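Local coordinates for protein phosphodiesterase (Trypanosoma brucei brucei, PDB 5H2Q) that belongs to the all-helical phosphodiesterase family of the HD clan and holds a zinc ion and a magnesium ion, at residues T114-F119 / G185-L190; Y222-D225 / H229-M232; S244-P249 / G296-V301; I252-A257 / A329-V334. One frame throughout, in Å; residues are numbered along the deposited sequence.

Contact 1. Residues T114-F119 / G185-L190; sequences TELECF and GAERTL
Leu-116 of helix 115-127 meets Glu-187 and Leu-190 of helix 185-200 in a helix-helix contact of this all-alpha phosphodiesterase fold. The two short segments run in roughly the same direction, at 36° to each other. Their axes come no closer than 11.0 Å, so the side chains span the gap. Glu-187 can be followed outward. Its CB is 3.9 Å from Leu-116 CD2. Its CG is 3.8 Å from that same Leu-116 CD2. Its carboxyl carbon CD still lies 4.0 Å from Leu-116 CD2. One leucine methyl therefore touches three successive atoms of the extended glutamate chain. In Leu-116, CG anti to the backbone N (chi1 177°) carries the branch toward the other helix, and CD2 is the methyl that arrives. Leu-116 CD2 also meets Leu-190 CD2, at 4.0 Å. Phe-64 and Leu-183 add further apolar cover to Leu-116. Leu-190 crosses the side chain of Glu-117 at about a right angle, with Leu-190 CD1 3.9 Å from Glu-117 OE2. That oxygen forms a salt bridge with Arg-230 of helix 227-242. The other carboxylate oxygen serves a capping box at the start of helix 115-127. Thr-114 OG1 accepts from Glu-117 N. In return, Thr-114 N donates to Glu-117 OE1 at 2.9 Å, meeting the oxygen from above the carboxylate plane, 38° out of it.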
# COMPACT_ATOMS: atom_id res chain seq x y z
N THR A 114 -13.78 -13.22 0.45
CA THR A 114 -14.55 -13.44 1.65
C THR A 114 -14.34 -12.22 2.56
O THR A 114 -13.37 -11.49 2.40
CB THR A 114 -14.11 -14.70 2.40
OG1 THR A 114 -12.78 -14.52 2.91
CG2 THR A 114 -14.22 -15.99 1.56
N GLU A 115 -15.24 -12.03 3.52
CA GLU A 115 -15.16 -10.98 4.52
C GLU A 115 -13.83 -11.03 5.29
O GLU A 115 -13.21 -9.98 5.51
CB GLU A 115 -16.32 -11.20 5.48
CG GLU A 115 -16.84 -9.93 6.09
CD GLU A 115 -18.20 -10.15 6.70
OE1 GLU A 115 -18.41 -11.18 7.38
OE2 GLU A 115 -19.04 -9.24 6.54
N LEU A 116 -13.37 -12.25 5.66
CA LEU A 116 -12.08 -12.42 6.31
C LEU A 116 -10.96 -11.89 5.43
O LEU A 116 -10.10 -11.17 5.92
CB LEU A 116 -11.80 -13.89 6.70
CG LEU A 116 -10.41 -14.18 7.35
CD1 LEU A 116 -10.14 -13.27 8.56
CD2 LEU A 116 -10.24 -15.62 7.67
N GLU A 117 -10.98 -12.24 4.13
CA GLU A 117 -9.93 -11.75 3.20
C GLU A 117 -9.92 -10.21 3.07
O GLU A 117 -8.86 -9.61 2.91
CB GLU A 117 -10.06 -12.44 1.85
CG GLU A 117 -9.66 -13.91 1.89
CD GLU A 117 -10.21 -14.72 0.74
OE1 GLU A 117 -11.08 -14.20 -0.00
OE2 GLU A 117 -9.71 -15.84 0.55
N CYS A 118 -11.10 -9.58 3.15
CA CYS A 118 -11.21 -8.12 3.11
C CYS A 118 -10.51 -7.54 4.33
O CYS A 118 -9.71 -6.62 4.20
CB CYS A 118 -12.66 -7.70 3.04
SG CYS A 118 -13.44 -8.07 1.44
N PHE A 119 -10.78 -8.11 5.52
CA PHE A 119 -10.13 -7.68 6.76
C PHE A 119 -8.61 -7.86 6.62
O PHE A 119 -7.86 -6.93 6.89
CB PHE A 119 -10.64 -8.54 7.94
CG PHE A 119 -9.98 -8.18 9.25
CD1 PHE A 119 -9.91 -6.85 9.66
CD2 PHE A 119 -9.43 -9.16 10.06
CE1 PHE A 119 -9.33 -6.51 10.90
CE2 PHE A 119 -8.82 -8.82 11.29
CZ PHE A 119 -8.78 -7.50 11.69
N GLY A 185 -7.30 -21.98 13.78
CA GLY A 185 -7.10 -22.98 12.73
C GLY A 185 -6.83 -22.48 11.33
O GLY A 185 -5.95 -21.64 11.13
N ALA A 186 -7.61 -22.99 10.36
CA ALA A 186 -7.44 -22.64 8.95
C ALA A 186 -7.55 -21.13 8.72
O ALA A 186 -6.86 -20.61 7.84
CB ALA A 186 -8.46 -23.37 8.09
N GLU A 187 -8.41 -20.43 9.51
CA GLU A 187 -8.62 -18.97 9.39
C GLU A 187 -7.38 -18.19 9.76
O GLU A 187 -6.95 -17.32 8.99
CB GLU A 187 -9.86 -18.52 10.18
CG GLU A 187 -11.14 -18.90 9.44
CD GLU A 187 -12.40 -18.15 9.80
OE1 GLU A 187 -12.45 -17.56 10.90
OE2 GLU A 187 -13.36 -18.16 8.99
N ARG A 188 -6.78 -18.53 10.89
CA ARG A 188 -5.55 -17.88 11.32
C ARG A 188 -4.43 -18.13 10.29
O ARG A 188 -3.70 -17.20 9.93
CB ARG A 188 -5.15 -18.40 12.70
CG ARG A 188 -4.09 -17.55 13.32
CD ARG A 188 -3.88 -17.87 14.78
NE ARG A 188 -2.51 -17.52 15.16
CZ ARG A 188 -2.12 -16.31 15.54
NH1 ARG A 188 -2.99 -15.30 15.62
NH2 ARG A 188 -0.85 -16.09 15.87
N THR A 189 -4.32 -19.38 9.78
CA THR A 189 -3.32 -19.73 8.76
C THR A 189 -3.56 -18.94 7.50
O THR A 189 -2.60 -18.41 6.96
CB THR A 189 -3.28 -21.25 8.51
OG1 THR A 189 -2.98 -21.91 9.73
CG2 THR A 189 -2.25 -21.65 7.46
N LEU A 190 -4.84 -18.83 7.05
CA LEU A 190 -5.18 -18.04 5.85
C LEU A 190 -4.74 -16.59 6.07
O LEU A 190 -4.19 -15.99 5.16
CB LEU A 190 -6.70 -18.10 5.52
CG LEU A 190 -7.16 -17.25 4.29
CD1 LEU A 190 -8.32 -17.91 3.55
CD2 LEU A 190 -7.53 -15.82 4.70

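Contact 2. Residues Y222-D225 / H229-M232; sequences YNVD and HRQM
Arg-230 NH1 donates to Val-224 O at 2.8 Å. The bond is bent, with an N-H...O angle of 137°. The nitrogen stands 44° out of the carbonyl plane and does not sit on a lone pair. A bend at chi3 (-49°) turns the arginine chain back toward the loop, and Arg-230 CD lies 3.2 Å from Val-224 O. The NE of the same guanidinium is held by Glu-117, so the group is fixed from two directions. Tyr-222 lies across the arginine at about a right angle, its OH 3.5 Å from Arg-230 CA. The hydroxyl is hydrogen-bonded to Lys-112 O and to Thr-233 OG1. The tyrosine ring turns an edge to the helix backbone, with Tyr-222 CE1 3.6 Å from His-229 O. The His-229 side chain points toward the loop. Asn-223 CB sits over one face of its ring in a CH-pi contact, 4.2 Å from the His-229 centroid. The backbone is also close there, with Asn-223 N 3.1 Å from His-229 CD2. Here the surface loop after helix 207-217 folds back on the first turns of helix 227-242, an interhelical loop packed on the start of the next helix in an all-alpha fold.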
# COMPACT_ATOMS: atom_id res chain seq x y z
N TYR A 222 -14.25 -16.74 -13.15
CA TYR A 222 -13.77 -16.50 -11.78
C TYR A 222 -14.44 -17.46 -10.80
O TYR A 222 -15.65 -17.62 -10.86
CB TYR A 222 -13.98 -15.03 -11.35
CG TYR A 222 -13.38 -14.71 -10.00
CD1 TYR A 222 -12.01 -14.82 -9.78
CD2 TYR A 222 -14.18 -14.32 -8.93
CE1 TYR A 222 -11.44 -14.52 -8.55
CE2 TYR A 222 -13.62 -14.04 -7.68
CZ TYR A 222 -12.25 -14.14 -7.49
OH TYR A 222 -11.67 -13.88 -6.28
N ASN A 223 -13.65 -18.17 -10.00
CA ASN A 223 -14.14 -19.14 -9.04
C ASN A 223 -13.87 -18.64 -7.62
O ASN A 223 -12.80 -18.87 -7.08
CB ASN A 223 -13.53 -20.53 -9.29
CG ASN A 223 -14.13 -21.65 -8.48
OD1 ASN A 223 -15.19 -21.53 -7.87
ND2 ASN A 223 -13.46 -22.80 -8.46
N VAL A 224 -14.88 -17.97 -7.03
CA VAL A 224 -14.82 -17.41 -5.67
C VAL A 224 -14.75 -18.51 -4.61
O VAL A 224 -14.49 -18.23 -3.45
CB VAL A 224 -15.94 -16.39 -5.36
CG1 VAL A 224 -15.40 -15.23 -4.53
CG2 VAL A 224 -16.60 -15.88 -6.64
N ASP A 225 -14.98 -19.77 -5.04
CA ASP A 225 -14.87 -20.98 -4.24
C ASP A 225 -13.39 -21.43 -4.24
O ASP A 225 -12.99 -22.17 -3.34
CB ASP A 225 -15.82 -22.08 -4.81
CG ASP A 225 -15.71 -23.47 -4.22
OD1 ASP A 225 -14.75 -24.20 -4.56
OD2 ASP A 225 -16.66 -23.89 -3.50
N HIS A 229 -7.64 -18.32 -6.97
CA HIS A 229 -8.40 -17.22 -7.55
C HIS A 229 -8.51 -16.05 -6.56
O HIS A 229 -8.22 -14.91 -6.95
CB HIS A 229 -9.80 -17.71 -7.99
CG HIS A 229 -9.81 -18.38 -9.34
ND1 HIS A 229 -8.95 -19.43 -9.63
CD2 HIS A 229 -10.58 -18.13 -10.42
CE1 HIS A 229 -9.22 -19.78 -10.88
NE2 HIS A 229 -10.20 -19.03 -11.40
N ARG A 230 -8.91 -16.32 -5.29
CA ARG A 230 -9.07 -15.23 -4.31
C ARG A 230 -7.72 -14.61 -3.92
O ARG A 230 -7.65 -13.38 -3.81
CB ARG A 230 -9.88 -15.67 -3.08
CG ARG A 230 -11.30 -16.12 -3.44
CD ARG A 230 -12.26 -16.19 -2.26
NE ARG A 230 -11.70 -16.91 -1.12
CZ ARG A 230 -11.73 -18.23 -0.97
NH1 ARG A 230 -12.29 -19.00 -1.90
NH2 ARG A 230 -11.20 -18.79 0.10
N GLN A 231 -6.68 -15.43 -3.75
CA GLN A 231 -5.32 -14.94 -3.42
C GLN A 231 -4.79 -14.05 -4.54
O GLN A 231 -4.24 -12.99 -4.26
CB GLN A 231 -4.32 -16.07 -3.14
CG GLN A 231 -2.94 -15.54 -2.68
CD GLN A 231 -3.00 -14.79 -1.36
OE1 GLN A 231 -3.46 -15.33 -0.34
NE2 GLN A 231 -2.61 -13.51 -1.36
N MET A 232 -4.98 -14.45 -5.80
CA MET A 232 -4.56 -13.61 -6.91
C MET A 232 -5.33 -12.29 -6.94
O MET A 232 -4.74 -11.27 -7.23
CB MET A 232 -4.62 -14.37 -8.26
CG MET A 232 -3.48 -15.39 -8.42
SD MET A 232 -1.77 -14.82 -8.26
CE MET A 232 -1.83 -13.32 -9.20

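Contact 3. Residues S244-P249 / G296-V301; sequences SNVTKP and GFIDFV. With LLI ((4~{a}~{S},8~{a}~{R})-2-cycloheptyl-4-[4-methoxy-3-[2-(2-oxidanylideneimidazolidin-1-yl)ethoxy]phenyl]-4~{a},5,8,8~{a}-tetrahydrophthalazin-1-one), chain E.
Val-246 CG1 fits between two residues of helix 290-312. It is 3.7 Å from Phe-297 CD2, at the edge of the ring. It is also 3.8 Å from Ile-298 CG1. Val-246 CB lies 3.9 Å from that same Ile-298 CG1, so the valine meets isoleucine with two atoms. This is the tight part, and all three residues are buried. Thr-324 of helix 318-334 packs on both Val-246 and Ile-298. Phe-297 has its CG anti to the backbone N (chi1 -176°), which carries the ring off the helix toward the loop and the ligand. One face of the ring is covered by LLI, whose C2 stands 3.7 Å above the plane, over the centre. Gln-294 is hydrogen-bonded to LLI. This pairing is consistent with the phosphodiesterase pocket, where such a phenylalanine is one half of the hydrophobic clamp. Contacts with the ligand are sparser on either side of the ring. Asn-245 OD1 is 3.6 Å from LLI C9, the methoxy carbon, and Tyr-87 OH is hydrogen-bonded to this oxygen. Val-301 CG2 is 3.9 Å from LLI C26 in the cycloheptyl ring. The helix side turned from the loop is looser: Phe-300 is exposed, and the partly exposed Asp-299 forms a salt bridge with Arg-328. Within the loop, Ser-244 O accepts from both Thr-247 N and Thr-247 OG1, the latter at 2.7 Å.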
# COMPACT_ATOMS: atom_id res chain seq x y z
N SER A 244 -2.08 3.22 -6.99
CA SER A 244 -3.32 4.01 -7.11
C SER A 244 -3.17 5.54 -7.07
O SER A 244 -4.17 6.23 -7.23
CB SER A 244 -4.28 3.62 -5.97
OG SER A 244 -3.72 4.09 -4.75
N ASN A 245 -1.96 6.10 -6.84
CA ASN A 245 -1.83 7.57 -6.77
C ASN A 245 -2.28 8.24 -8.07
O ASN A 245 -2.79 9.36 -8.04
CB ASN A 245 -0.39 8.00 -6.47
CG ASN A 245 0.24 7.50 -5.19
OD1 ASN A 245 1.47 7.44 -5.11
ND2 ASN A 245 -0.55 7.20 -4.14
N VAL A 246 -2.11 7.56 -9.21
CA VAL A 246 -2.51 8.10 -10.52
C VAL A 246 -4.05 8.10 -10.73
O VAL A 246 -4.51 8.73 -11.69
CB VAL A 246 -1.77 7.41 -11.69
CG1 VAL A 246 -0.26 7.54 -11.52
CG2 VAL A 246 -2.17 5.94 -11.79
N THR A 247 -4.83 7.39 -9.85
CA THR A 247 -6.30 7.26 -9.97
C THR A 247 -7.05 8.34 -9.17
O THR A 247 -8.29 8.38 -9.20
CB THR A 247 -6.75 5.85 -9.50
OG1 THR A 247 -6.70 5.77 -8.06
CG2 THR A 247 -5.99 4.70 -10.15
N LYS A 248 -6.33 9.19 -8.45
CA LYS A 248 -6.90 10.21 -7.56
C LYS A 248 -7.21 11.57 -8.22
O LYS A 248 -6.69 11.81 -9.31
CB LYS A 248 -5.97 10.40 -6.35
CG LYS A 248 -5.61 9.10 -5.60
CD LYS A 248 -6.84 8.21 -5.35
CE LYS A 248 -6.56 7.00 -4.50
NZ LYS A 248 -6.26 7.41 -3.10
N PRO A 249 -7.95 12.51 -7.56
CA PRO A 249 -8.12 13.86 -8.16
C PRO A 249 -6.73 14.49 -8.38
O PRO A 249 -5.79 14.15 -7.66
CB PRO A 249 -8.93 14.63 -7.12
CG PRO A 249 -9.66 13.55 -6.33
CD PRO A 249 -8.66 12.42 -6.26
N GLY A 296 4.97 8.46 -18.34
CA GLY A 296 5.69 7.21 -18.52
C GLY A 296 5.15 6.13 -17.61
O GLY A 296 4.95 4.99 -18.03
N PHE A 297 4.96 6.49 -16.33
CA PHE A 297 4.43 5.61 -15.29
C PHE A 297 3.02 5.13 -15.66
O PHE A 297 2.76 3.92 -15.63
CB PHE A 297 4.45 6.32 -13.92
CG PHE A 297 4.01 5.43 -12.77
CD1 PHE A 297 4.68 4.24 -12.48
CD2 PHE A 297 2.93 5.79 -11.97
CE1 PHE A 297 4.26 3.42 -11.43
CE2 PHE A 297 2.52 4.97 -10.91
CZ PHE A 297 3.19 3.79 -10.65
N ILE A 298 2.16 6.04 -16.10
CA ILE A 298 0.81 5.69 -16.55
C ILE A 298 0.84 4.78 -17.81
O ILE A 298 0.28 3.68 -17.79
CB ILE A 298 -0.02 6.98 -16.74
CG1 ILE A 298 -0.36 7.59 -15.36
CG2 ILE A 298 -1.29 6.74 -17.56
CD1 ILE A 298 -0.72 9.07 -15.32
N ASP A 299 1.58 5.20 -18.88
CA ASP A 299 1.62 4.45 -20.14
C ASP A 299 2.14 3.04 -20.06
O ASP A 299 1.52 2.14 -20.64
CB ASP A 299 2.43 5.23 -21.20
CG ASP A 299 1.73 6.47 -21.73
OD1 ASP A 299 0.54 6.68 -21.40
OD2 ASP A 299 2.36 7.22 -22.49
N PHE A 300 3.27 2.82 -19.38
CA PHE A 300 3.91 1.52 -19.30
C PHE A 300 3.55 0.71 -18.07
O PHE A 300 3.85 -0.49 -18.03
CB PHE A 300 5.43 1.67 -19.44
CG PHE A 300 5.85 2.22 -20.78
CD1 PHE A 300 5.99 1.38 -21.88
CD2 PHE A 300 6.04 3.59 -20.96
CE1 PHE A 300 6.34 1.90 -23.14
CE2 PHE A 300 6.39 4.11 -22.22
CZ PHE A 300 6.54 3.26 -23.29
N VAL A 301 2.96 1.35 -17.04
CA VAL A 301 2.61 0.60 -15.83
C VAL A 301 1.10 0.69 -15.47
O VAL A 301 0.40 -0.31 -15.62
CB VAL A 301 3.52 0.94 -14.61
CG1 VAL A 301 3.15 0.09 -13.40
CG2 VAL A 301 5.00 0.76 -14.94
C2 LLI E . 5.59 6.69 -9.36
C3 LLI E . 4.61 7.18 -8.47
O1 LLI E . 5.98 7.54 -10.36
C12 LLI E . 6.12 2.54 -6.55
C14 LLI E . 7.44 1.84 -6.13
C15 LLI E . 8.14 1.14 -7.29
C16 LLI E . 5.06 1.51 -6.97
C17 LLI E . 5.00 0.33 -6.03
C18 LLI E . 7.18 0.88 -4.96
C19 LLI E . 6.00 -0.02 -5.22
C21 LLI E . 8.61 1.33 -9.74
C22 LLI E . 9.65 2.40 -10.26
C23 LLI E . 7.50 0.99 -10.79
C24 LLI E . 10.45 2.06 -11.52
C25 LLI E . 7.91 0.46 -12.16
C26 LLI E . 8.42 1.52 -13.14
C27 LLI E . 9.73 2.28 -12.85
C28 LLI E . 6.96 7.08 -11.30
C29 LLI E . 7.27 8.23 -12.21
C4 LLI E . 6.18 5.46 -9.12
C5 LLI E . 4.26 6.43 -7.35
C6 LLI E . 5.83 4.71 -8.00
C7 LLI E . 4.87 5.21 -7.12
O8 LLI E . 4.05 8.38 -8.81
C9 LLI E . 3.23 9.04 -7.83
C10 LLI E . 6.48 3.40 -7.75
N11 LLI E . 7.39 3.04 -8.64
N13 LLI E . 8.03 1.84 -8.48
O20 LLI E . 8.73 0.07 -7.17
N30 LLI E . 8.20 9.20 -11.61
C31 LLI E . 9.40 8.79 -10.86
C32 LLI E . 7.88 10.51 -11.35
C33 LLI E . 9.98 10.13 -10.42
N34 LLI E . 8.89 11.06 -10.66
O35 LLI E . 6.87 11.07 -11.73

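Contact 4. Residues I252-A257 / A329-V334; sequences ISRQWA and AQWERV. With LLI ((4~{a}~{S},8~{a}~{R})-2-cycloheptyl-4-[4-methoxy-3-[2-(2-oxidanylideneimidazolidin-1-yl)ethoxy]phenyl]-4~{a},5,8,8~{a}-tetrahydrophthalazin-1-one), chain E.
Trp-331 reaches helix 250-274 both directly, at Arg-254, and through a single water, at Ser-253. The water is the unusual feature. It accepts from Trp-331 NE1 at 2.9 Å, lying in the plane of the indole at its edge. It donates to Ser-253 OG at 2.8 Å. The serine hydroxyl is also hydrogen-bonded to Asn-245 O, so it links the indole, through the water, to the loop before the helix. No direct hydrogen bond joins the two segments. The backbones are far apart, with Arg-254 CA and Trp-331 CA 9.1 Å from each other, and the indole fills much of that distance. With CG anti to the carbonyl carbon (chi1 -70°), Trp-331 brings its six-membered ring nearer to helix 250-274, though its CB does not itself point there. Its CH2 meets Arg-254 CG at 3.7 Å. Its CZ2 meets Arg-254 CA, also at 3.7 Å. Thus the base of the arginine chain does the touching. The guanidinium plane is turned 25° from the indole plane and lies obliquely to it. Ala-257 CB is 4.1 Å from Trp-331 CZ2. Phe-250, Leu-290 and Gln-294 also pack on the tryptophan. On the ligand side, Ala-257 N is 3.7 Å from LLI C9. The C-terminal helix 318-334 thus packs through its tryptophan against helix 250-274, part of the LLI pocket wall of this phosphodiesterase.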
# COMPACT_ATOMS: atom_id res chain seq x y z
N ILE A 252 -4.32 15.84 -5.72
CA ILE A 252 -3.83 14.75 -4.87
C ILE A 252 -2.73 13.96 -5.58
O ILE A 252 -1.65 13.75 -5.00
CB ILE A 252 -5.03 13.86 -4.41
CG1 ILE A 252 -5.91 14.64 -3.40
CG2 ILE A 252 -4.54 12.53 -3.78
CD1 ILE A 252 -7.38 14.13 -3.27
N SER A 253 -3.02 13.49 -6.81
CA SER A 253 -2.11 12.72 -7.67
C SER A 253 -0.78 13.48 -7.85
O SER A 253 0.28 12.87 -7.73
CB SER A 253 -2.76 12.47 -9.03
OG SER A 253 -2.06 11.46 -9.73
N ARG A 254 -0.86 14.82 -8.05
CA ARG A 254 0.32 15.69 -8.18
C ARG A 254 1.18 15.71 -6.91
O ARG A 254 2.40 15.64 -7.01
CB ARG A 254 -0.09 17.11 -8.64
CG ARG A 254 1.04 18.15 -8.67
CD ARG A 254 0.54 19.48 -9.20
NE ARG A 254 1.56 20.16 -10.00
CZ ARG A 254 2.33 21.15 -9.55
NH1 ARG A 254 3.24 21.70 -10.34
NH2 ARG A 254 2.20 21.59 -8.30
N GLN A 255 0.54 15.85 -5.71
CA GLN A 255 1.25 15.84 -4.43
C GLN A 255 1.97 14.49 -4.20
O GLN A 255 3.11 14.49 -3.74
CB GLN A 255 0.34 16.24 -3.27
CG GLN A 255 -0.04 17.73 -3.26
CD GLN A 255 -0.96 18.08 -2.10
OE1 GLN A 255 -2.17 18.21 -2.27
NE2 GLN A 255 -0.41 18.23 -0.89
N TRP A 256 1.34 13.35 -4.60
CA TRP A 256 2.00 12.05 -4.49
C TRP A 256 3.23 12.01 -5.43
O TRP A 256 4.28 11.52 -5.03
CB TRP A 256 1.04 10.92 -4.87
CG TRP A 256 -0.02 10.63 -3.84
CD1 TRP A 256 -1.37 10.68 -4.02
CD2 TRP A 256 0.20 10.26 -2.47
NE1 TRP A 256 -2.01 10.35 -2.85
CE2 TRP A 256 -1.08 10.10 -1.88
CE3 TRP A 256 1.34 10.07 -1.67
CZ2 TRP A 256 -1.24 9.78 -0.53
CZ3 TRP A 256 1.17 9.74 -0.33
CH2 TRP A 256 -0.10 9.55 0.21
N ALA A 257 3.09 12.55 -6.66
CA ALA A 257 4.17 12.63 -7.66
C ALA A 257 5.34 13.45 -7.13
O ALA A 257 6.49 13.02 -7.24
CB ALA A 257 3.65 13.22 -8.95
N ALA A 329 -3.84 13.28 -19.27
CA ALA A 329 -4.12 14.38 -20.19
C ALA A 329 -3.78 15.70 -19.52
O ALA A 329 -3.33 16.62 -20.21
CB ALA A 329 -5.57 14.36 -20.60
N GLN A 330 -3.94 15.78 -18.19
CA GLN A 330 -3.56 16.97 -17.44
C GLN A 330 -2.03 17.14 -17.39
O GLN A 330 -1.55 18.27 -17.53
CB GLN A 330 -4.19 17.02 -16.04
CG GLN A 330 -5.32 18.04 -15.91
CD GLN A 330 -4.91 19.40 -16.45
OE1 GLN A 330 -4.05 20.09 -15.88
NE2 GLN A 330 -5.46 19.77 -17.59
N TRP A 331 -1.26 16.03 -17.24
CA TRP A 331 0.20 16.13 -17.24
C TRP A 331 0.71 16.54 -18.63
O TRP A 331 1.68 17.28 -18.72
CB TRP A 331 0.88 14.84 -16.77
CG TRP A 331 0.70 14.53 -15.31
CD1 TRP A 331 0.09 13.43 -14.78
CD2 TRP A 331 1.21 15.28 -14.20
NE1 TRP A 331 0.16 13.47 -13.41
CE2 TRP A 331 0.87 14.58 -13.02
CE3 TRP A 331 1.94 16.49 -14.08
CZ2 TRP A 331 1.21 15.04 -11.75
CZ3 TRP A 331 2.30 16.93 -12.81
CH2 TRP A 331 1.93 16.21 -11.67
N GLU A 332 0.02 16.09 -19.70
CA GLU A 332 0.32 16.45 -21.10
C GLU A 332 0.19 17.98 -21.30
O GLU A 332 0.98 18.57 -22.04
CB GLU A 332 -0.62 15.72 -22.07
CG GLU A 332 -0.19 14.31 -22.42
CD GLU A 332 0.88 14.11 -23.49
OE1 GLU A 332 1.62 15.07 -23.80
OE2 GLU A 332 1.00 12.97 -24.00
N ARG A 333 -0.79 18.61 -20.62
CA ARG A 333 -1.06 20.05 -20.65
C ARG A 333 0.04 20.83 -19.92
O ARG A 333 0.41 21.92 -20.36
CB ARG A 333 -2.42 20.39 -20.02
CG ARG A 333 -3.63 19.81 -20.75
CD ARG A 333 -4.43 20.87 -21.48
NE ARG A 333 -3.87 21.16 -22.80
CZ ARG A 333 -3.91 22.35 -23.39
NH1 ARG A 333 -4.47 23.39 -22.78
NH2 ARG A 333 -3.37 22.52 -24.59
N VAL A 334 0.55 20.26 -18.79
CA VAL A 334 1.61 20.82 -17.94
C VAL A 334 2.91 21.02 -18.76
O VAL A 334 3.65 21.97 -18.49
CB VAL A 334 1.80 19.96 -16.66
CG1 VAL A 334 3.11 20.26 -15.94
CG2 VAL A 334 0.62 20.13 -15.71
C2 LLI E . 5.59 6.69 -9.36
C3 LLI E . 4.61 7.18 -8.47
O1 LLI E . 5.98 7.54 -10.36
C12 LLI E . 6.12 2.54 -6.55
C14 LLI E . 7.44 1.84 -6.13
C15 LLI E . 8.14 1.14 -7.29
C16 LLI E . 5.06 1.51 -6.97
C17 LLI E . 5.00 0.33 -6.03
C18 LLI E . 7.18 0.88 -4.96
C19 LLI E . 6.00 -0.02 -5.22
C21 LLI E . 8.61 1.33 -9.74
C22 LLI E . 9.65 2.40 -10.26
C23 LLI E . 7.50 0.99 -10.79
C24 LLI E . 10.45 2.06 -11.52
C25 LLI E . 7.91 0.46 -12.16
C26 LLI E . 8.42 1.52 -13.14
C27 LLI E . 9.73 2.28 -12.85
C28 LLI E . 6.96 7.08 -11.30
C29 LLI E . 7.27 8.23 -12.21
C4 LLI E . 6.18 5.46 -9.12
C5 LLI E . 4.26 6.43 -7.35
C6 LLI E . 5.83 4.71 -8.00
C7 LLI E . 4.87 5.21 -7.12
O8 LLI E . 4.05 8.38 -8.81
C9 LLI E . 3.23 9.04 -7.83
C10 LLI E . 6.48 3.40 -7.75
N11 LLI E . 7.39 3.04 -8.64
N13 LLI E . 8.03 1.84 -8.48
O20 LLI E . 8.73 0.07 -7.17
N30 LLI E . 8.20 9.20 -11.61
C31 LLI E . 9.40 8.79 -10.86
C32 LLI E . 7.88 10.51 -11.35
C33 LLI E . 9.98 10.13 -10.42
N34 LLI E . 8.89 11.06 -10.66
O35 LLI E . 6.87 11.07 -11.73
O HOH W 1 -0.56 11.06 -12.06

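The four contacts form two pairs. Contacts 1 and 2 have centres 14 Å apart and are joined by a salt bridge, Glu-117 OE2 to Arg-230 NE at 2.8 Å. Contacts 3 and 4 have centres 9 Å apart and both touch LLI. They meet where Asn-245 packs on Trp-256, with Asn-245 CG 3.4 Å from Trp-256 CG. Contacts 1 and 3 lie on opposite sides of the chain's centre, with their own centres 31 Å apart. The side chain of Phe-297 in contact 3 is about 10 Å from the zinc ion, which is bound by His-92, His-128, Asp-129 and Asp-242.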